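Local coordinates for protein nitroreductase (Bacteroides fragilis NCTC 9343, PDB 3EK3) that binds flavin mononucleotide and probably uses it to carry electrons between NAD(P)H and nitrogenous compounds, at residues Arg14-Ala19 and Ala130-Asn135; Asn31-Ala36 and Glu118-Ala123. All blocks are in the same frame, centred on the assembly; numbering follows the deposited sequence.

Contact 1 (Arg14-Ala19 and Ala130-Asn135). With FMN (flavin mononucleotide), chain B.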
# COMPACT_ATOMS: atom_id res chain seq x y z
N ARG A 14 -3.35 7.59 -12.40
CA ARG A 14 -3.75 6.21 -12.08
C ARG A 14 -5.22 6.13 -11.72
O ARG A 14 -5.67 6.80 -10.78
CB ARG A 14 -2.91 5.64 -10.95
CG ARG A 14 -3.21 4.18 -10.62
CD ARG A 14 -3.21 3.88 -9.13
NE ARG A 14 -4.02 4.83 -8.38
CZ ARG A 14 -5.35 4.79 -8.31
NH1 ARG A 14 -6.04 3.84 -8.90
NH2 ARG A 14 -5.98 5.74 -7.65
N ARG A 15 -5.95 5.27 -12.42
CA ARG A 15 -7.37 5.09 -12.15
C ARG A 15 -7.72 3.61 -12.10
O ARG A 15 -7.01 2.76 -12.66
CB ARG A 15 -8.24 5.79 -13.21
CG ARG A 15 -8.10 7.33 -13.29
CD ARG A 15 -8.47 8.04 -12.01
NE ARG A 15 -9.86 7.81 -11.63
CZ ARG A 15 -10.92 8.37 -12.22
NH1 ARG A 15 -10.75 9.21 -13.25
NH2 ARG A 15 -12.15 8.08 -11.79
N SER A 16 -8.84 3.31 -11.45
CA SER A 16 -9.39 1.98 -11.47
C SER A 16 -10.25 1.78 -12.71
O SER A 16 -11.31 2.40 -12.87
CB SER A 16 -10.21 1.77 -10.22
OG SER A 16 -9.39 1.75 -9.06
N VAL A 17 -9.81 0.87 -13.58
CA VAL A 17 -10.49 0.61 -14.85
C VAL A 17 -11.20 -0.74 -14.79
O VAL A 17 -10.64 -1.72 -14.31
CB VAL A 17 -9.47 0.62 -16.01
CG1 VAL A 17 -10.09 0.07 -17.32
CG2 VAL A 17 -8.93 2.04 -16.24
N ARG A 18 -12.44 -0.78 -15.28
CA ARG A 18 -13.32 -1.95 -15.12
C ARG A 18 -13.94 -2.40 -16.43
O ARG A 18 -14.96 -3.07 -16.45
CB ARG A 18 -14.40 -1.61 -14.10
CG ARG A 18 -13.83 -1.10 -12.77
CD ARG A 18 -14.87 -0.95 -11.72
NE ARG A 18 -14.26 -0.62 -10.43
CZ ARG A 18 -14.12 0.60 -9.94
NH1 ARG A 18 -14.55 1.64 -10.59
NH2 ARG A 18 -13.53 0.76 -8.76
N ALA A 19 -13.30 -2.03 -17.54
CA ALA A 19 -13.67 -2.51 -18.86
C ALA A 19 -12.38 -2.63 -19.64
O ALA A 19 -11.65 -1.67 -19.74
CB ALA A 19 -14.61 -1.55 -19.54
N ALA A 130 -3.95 -0.36 -18.20
CA ALA A 130 -4.99 -0.14 -17.20
C ALA A 130 -4.89 -1.18 -16.11
O ALA A 130 -4.40 -2.29 -16.34
CB ALA A 130 -6.40 -0.21 -17.85
N SER A 131 -5.41 -0.82 -14.95
CA SER A 131 -5.40 -1.72 -13.79
C SER A 131 -6.57 -1.44 -12.87
O SER A 131 -7.28 -0.44 -13.01
CB SER A 131 -4.08 -1.58 -13.03
OG SER A 131 -3.94 -0.26 -12.50
N CYS A 132 -6.81 -2.39 -11.98
CA CYS A 132 -7.79 -2.25 -10.90
C CYS A 132 -7.48 -3.20 -9.75
O CYS A 132 -7.07 -4.34 -10.00
CB CYS A 132 -9.19 -2.55 -11.43
SG CYS A 132 -10.60 -2.06 -10.41
N TRP A 133 -7.72 -2.75 -8.51
CA TRP A 133 -7.70 -3.62 -7.35
C TRP A 133 -8.90 -4.53 -7.45
O TRP A 133 -10.02 -4.07 -7.57
CB TRP A 133 -7.82 -2.80 -6.05
CG TRP A 133 -7.55 -3.58 -4.81
CD1 TRP A 133 -8.29 -4.60 -4.30
CD2 TRP A 133 -6.47 -3.38 -3.90
NE1 TRP A 133 -7.72 -5.07 -3.15
CE2 TRP A 133 -6.60 -4.33 -2.86
CE3 TRP A 133 -5.40 -2.47 -3.84
CZ2 TRP A 133 -5.69 -4.42 -1.82
CZ3 TRP A 133 -4.51 -2.55 -2.81
CH2 TRP A 133 -4.67 -3.51 -1.78
N ILE A 134 -8.66 -5.83 -7.37
CA ILE A 134 -9.70 -6.84 -7.27
C ILE A 134 -9.59 -7.49 -5.88
O ILE A 134 -8.60 -8.15 -5.59
CB ILE A 134 -9.53 -7.88 -8.41
CG1 ILE A 134 -9.34 -7.15 -9.78
CG2 ILE A 134 -10.69 -8.84 -8.42
CD1 ILE A 134 -10.52 -6.23 -10.17
N ASN A 135 -10.61 -7.25 -5.03
CA ASN A 135 -10.56 -7.64 -3.60
C ASN A 135 -11.27 -8.93 -3.25
O ASN A 135 -11.28 -9.31 -2.10
CB ASN A 135 -11.13 -6.49 -2.75
CG ASN A 135 -10.46 -6.37 -1.38
OD1 ASN A 135 -9.25 -6.61 -1.24
ND2 ASN A 135 -11.23 -5.95 -0.40
N1 FMN B . -12.36 -1.82 -7.21
C2 FMN B . -13.10 -2.86 -7.73
O2 FMN B . -13.67 -2.73 -8.82
N3 FMN B . -13.27 -4.04 -7.04
C4 FMN B . -12.70 -4.20 -5.83
O4 FMN B . -12.69 -5.34 -5.35
C4A FMN B . -11.92 -3.15 -5.30
N5 FMN B . -11.32 -3.30 -4.08
C5A FMN B . -10.52 -2.31 -3.54
C6 FMN B . -9.89 -2.52 -2.31
C7 FMN B . -9.06 -1.56 -1.77
C7M FMN B . -8.21 -1.87 -0.53
C8 FMN B . -8.82 -0.38 -2.49
C8M FMN B . -7.60 0.44 -2.16
C9 FMN B . -9.45 -0.17 -3.72
C9A FMN B . -10.30 -1.13 -4.26
N10 FMN B . -10.96 -0.95 -5.49
C10 FMN B . -11.72 -1.97 -6.02
C1' FMN B . -10.74 0.30 -6.31
C2' FMN B . -11.47 1.49 -5.67
O2' FMN B . -12.86 1.39 -5.90
C3' FMN B . -10.94 2.76 -6.32
O3' FMN B . -9.60 2.93 -5.91
C4' FMN B . -11.73 4.01 -5.90
O4' FMN B . -13.05 3.97 -6.42
C5' FMN B . -11.03 5.28 -6.39
O5' FMN B . -10.99 5.30 -7.81
P FMN B . -9.60 5.43 -8.63
O1P FMN B . -8.85 6.58 -8.08
O2P FMN B . -9.93 5.49 -10.13
O3P FMN B . -8.75 4.22 -8.32
O HOH W 1 -5.51 1.34 -10.49
O HOH W 2 -5.63 2.28 -14.89
O HOH W 3 -7.41 0.11 -8.31

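Contact 2 (Asn31-Ala36 and Glu118-Ala123)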
# COMPACT_ATOMS: atom_id res chain seq x y z
N ASN A 31 6.56 -8.22 -16.94
CA ASN A 31 7.75 -8.37 -16.09
C ASN A 31 8.15 -7.07 -15.35
O ASN A 31 8.50 -7.10 -14.18
CB ASN A 31 8.94 -8.87 -16.89
CG ASN A 31 8.80 -10.32 -17.30
OD1 ASN A 31 8.24 -11.13 -16.57
ND2 ASN A 31 9.37 -10.67 -18.45
N ALA A 32 8.06 -5.96 -16.05
CA ALA A 32 8.37 -4.64 -15.47
C ALA A 32 7.41 -4.30 -14.35
O ALA A 32 7.82 -3.73 -13.32
CB ALA A 32 8.29 -3.55 -16.53
N ILE A 33 6.13 -4.62 -14.55
CA ILE A 33 5.10 -4.36 -13.53
C ILE A 33 5.31 -5.25 -12.30
O ILE A 33 5.26 -4.79 -11.16
CB ILE A 33 3.69 -4.60 -14.12
CG1 ILE A 33 3.34 -3.51 -15.13
CG2 ILE A 33 2.63 -4.66 -13.05
CD1 ILE A 33 2.13 -3.85 -16.04
N LEU A 34 5.60 -6.53 -12.52
CA LEU A 34 5.84 -7.42 -11.40
C LEU A 34 7.10 -7.05 -10.64
O LEU A 34 7.13 -7.15 -9.41
CB LEU A 34 5.91 -8.87 -11.85
CG LEU A 34 4.60 -9.42 -12.40
CD1 LEU A 34 4.93 -10.71 -13.21
CD2 LEU A 34 3.56 -9.68 -11.28
N GLU A 35 8.13 -6.63 -11.36
CA GLU A 35 9.37 -6.22 -10.73
C GLU A 35 9.10 -4.99 -9.85
O GLU A 35 9.66 -4.85 -8.78
CB GLU A 35 10.42 -5.89 -11.78
CG GLU A 35 11.75 -5.36 -11.20
CD GLU A 35 12.75 -5.02 -12.29
OE1 GLU A 35 12.40 -4.31 -13.25
OE2 GLU A 35 13.90 -5.46 -12.18
N ALA A 36 8.22 -4.12 -10.32
CA ALA A 36 7.90 -2.90 -9.57
C ALA A 36 7.27 -3.28 -8.22
O ALA A 36 7.65 -2.72 -7.21
CB ALA A 36 6.99 -1.95 -10.37
N GLU A 118 0.30 -1.07 -5.12
CA GLU A 118 0.36 0.32 -5.56
C GLU A 118 1.49 0.53 -6.56
O GLU A 118 1.27 1.18 -7.57
CB GLU A 118 0.42 1.28 -4.38
CG GLU A 118 0.29 2.78 -4.69
CD GLU A 118 -1.01 3.17 -5.38
OE1 GLU A 118 -1.93 2.37 -5.36
OE2 GLU A 118 -1.13 4.28 -5.96
N ASN A 119 2.67 -0.03 -6.30
CA ASN A 119 3.76 0.02 -7.30
C ASN A 119 3.34 -0.52 -8.67
O ASN A 119 3.65 0.05 -9.71
CB ASN A 119 5.00 -0.74 -6.77
CG ASN A 119 5.81 0.08 -5.80
OD1 ASN A 119 5.43 1.21 -5.45
ND2 ASN A 119 6.96 -0.48 -5.37
N MSE A 120 2.68 -1.66 -8.66
CA MSE A 120 2.23 -2.32 -9.88
C MSE A 120 1.25 -1.45 -10.66
O MSE A 120 1.40 -1.30 -11.88
CB MSE A 120 1.58 -3.66 -9.52
CG MSE A 120 2.57 -4.69 -9.10
SE MSE A 120 1.70 -6.47 -9.07
CE MSE A 120 3.01 -7.38 -7.97
N PHE A 121 0.29 -0.84 -9.96
CA PHE A 121 -0.67 0.11 -10.58
C PHE A 121 0.07 1.23 -11.29
O PHE A 121 -0.22 1.60 -12.43
CB PHE A 121 -1.60 0.76 -9.58
CG PHE A 121 -2.62 -0.17 -8.91
CD1 PHE A 121 -3.11 -1.34 -9.52
CD2 PHE A 121 -3.15 0.20 -7.68
CE1 PHE A 121 -4.07 -2.15 -8.86
CE2 PHE A 121 -4.12 -0.58 -7.02
CZ PHE A 121 -4.57 -1.76 -7.63
N LEU A 122 1.03 1.81 -10.56
CA LEU A 122 1.79 2.94 -11.08
C LEU A 122 2.71 2.54 -12.24
O LEU A 122 2.78 3.22 -13.26
CB LEU A 122 2.56 3.60 -9.93
CG LEU A 122 1.68 4.26 -8.86
CD1 LEU A 122 2.54 4.80 -7.67
CD2 LEU A 122 0.77 5.36 -9.41
N ALA A 123 3.37 1.41 -12.08
CA ALA A 123 4.15 0.82 -13.16
C ALA A 123 3.24 0.63 -14.40
O ALA A 123 3.61 0.98 -15.51
CB ALA A 123 4.75 -0.49 -12.71

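Contact 1 (Arg14-Ala19 and Ala130-Asn135)
Val-17 and Ser-131 join a loop to a strand by one backbone bond, where the segment after helix 6-13 passes strand 130-134 at the FMN site. The bond, Val-17 N to Ser-131 O, is 2.9 Å and nearly straight (172°). Beside it the CB and both methyls of Val-17 each lie 3.7 Å from the CB of Ala-130, a residue small enough to let the loop lie close. Cys-132 sets its CB 3.3 Å from Val-17 O, and its SG stands out of the ring plane near the flavin pyrimidine, 3.5 Å from FMN O2. Three waters bridge the segments; one links Ser-16 OG to Trp-133 N, and another is shared by Arg-14 NH1, Arg-15 O and Ser-131 OG.

Arg-14 and Arg-15 suit a loop that receives the phosphate: Arg-14 turns its guanidinium edge to O3P, bonded by both NH1 and NH2, and NH2 also bonds O1P; Arg-15 NE reaches O2P, and Ser-16 gives its N to O2P and its OG to O3P (2.7 Å). Arg-18, extended from CG to NE, serves the other end, with NE 2.7 Å from FMN O2 and NH2 bonded to N1. From the strand, the Trp-133 indole lies over the dimethylbenzene end of the flavin, and Asn-135 N bonds FMN O4.

Strand 130-134 is an outer strand of this chain's sheet, paired with strand 160-168, while Phe-121 and Thr-125 of helix 109-126 pack on Arg-14.

Contact 2 (Asn31-Ala36 and Glu118-Ala123)
Ala-36 and Ala-123 meet methyl to methyl, CB to CB at 3.6 Å, where helix 27-38 passes helix 109-126. The axes of segments 31-36 and 118-123 run roughly antiparallel at 148° and come within 7.9 Å, a close approach that small residues at the crossing permit. Ile-33 fills the next position: its CG2, anti to the backbone N, lies 3.8 Å from Met-120 CB, and its CG1 turns to Ala-123. Met-120, present as selenomethionine, crosses Ile-33 at about a right angle. Its chain is extended beyond CG, which carries CE past Ile-33 to Leu-34 CD2, 4.1 Å away; a long, flexible side chain suits this reach, and Phe-51 and Val-165 of the sheet also touch it.

On the outer side of helix 27-38 the packing gives way. Asn-31 is exposed and Glu-35 partly so, its CB directed away from 118-123, as befits polar residues at the surface; Glu-35 makes a long, weak ion pair with Lys-12 of the second subunit.

One polar bond crosses the interface. Asn-119 ND2 donates to Ala-36 O over 3.0 Å, from above the carbonyl plane and with an N-H...O angle of 150°. The seam is thus mostly apolar, and its one polar pair lets a buried amide N-H meet a main-chain oxygen, though off the lone pair.

Phe-121 ties the two contacts together, whose centres lie 13 Å apart. Its CB is directed away from helix 27-38, so helix 109-126 meets that helix on one side and contact 1 on another. Phe-121 CD1 comes 3.3 Å from Ser-131 OG, and its CB lies 3.5 Å from Arg-14 CD, so this side chain packs on both segments of contact 1, its ring on 130-135 and its CB on Arg-14. Helix 109-126 is followed, after a short turn, by strand 130-134, and along the chain contact 2 is nested within the loop that contact 1 closes. Contact 1 holds the cofactor; in contact 2 the Met-120 side chain is about 9 Å from that of Arg-14. Both contacts also touch the second subunit.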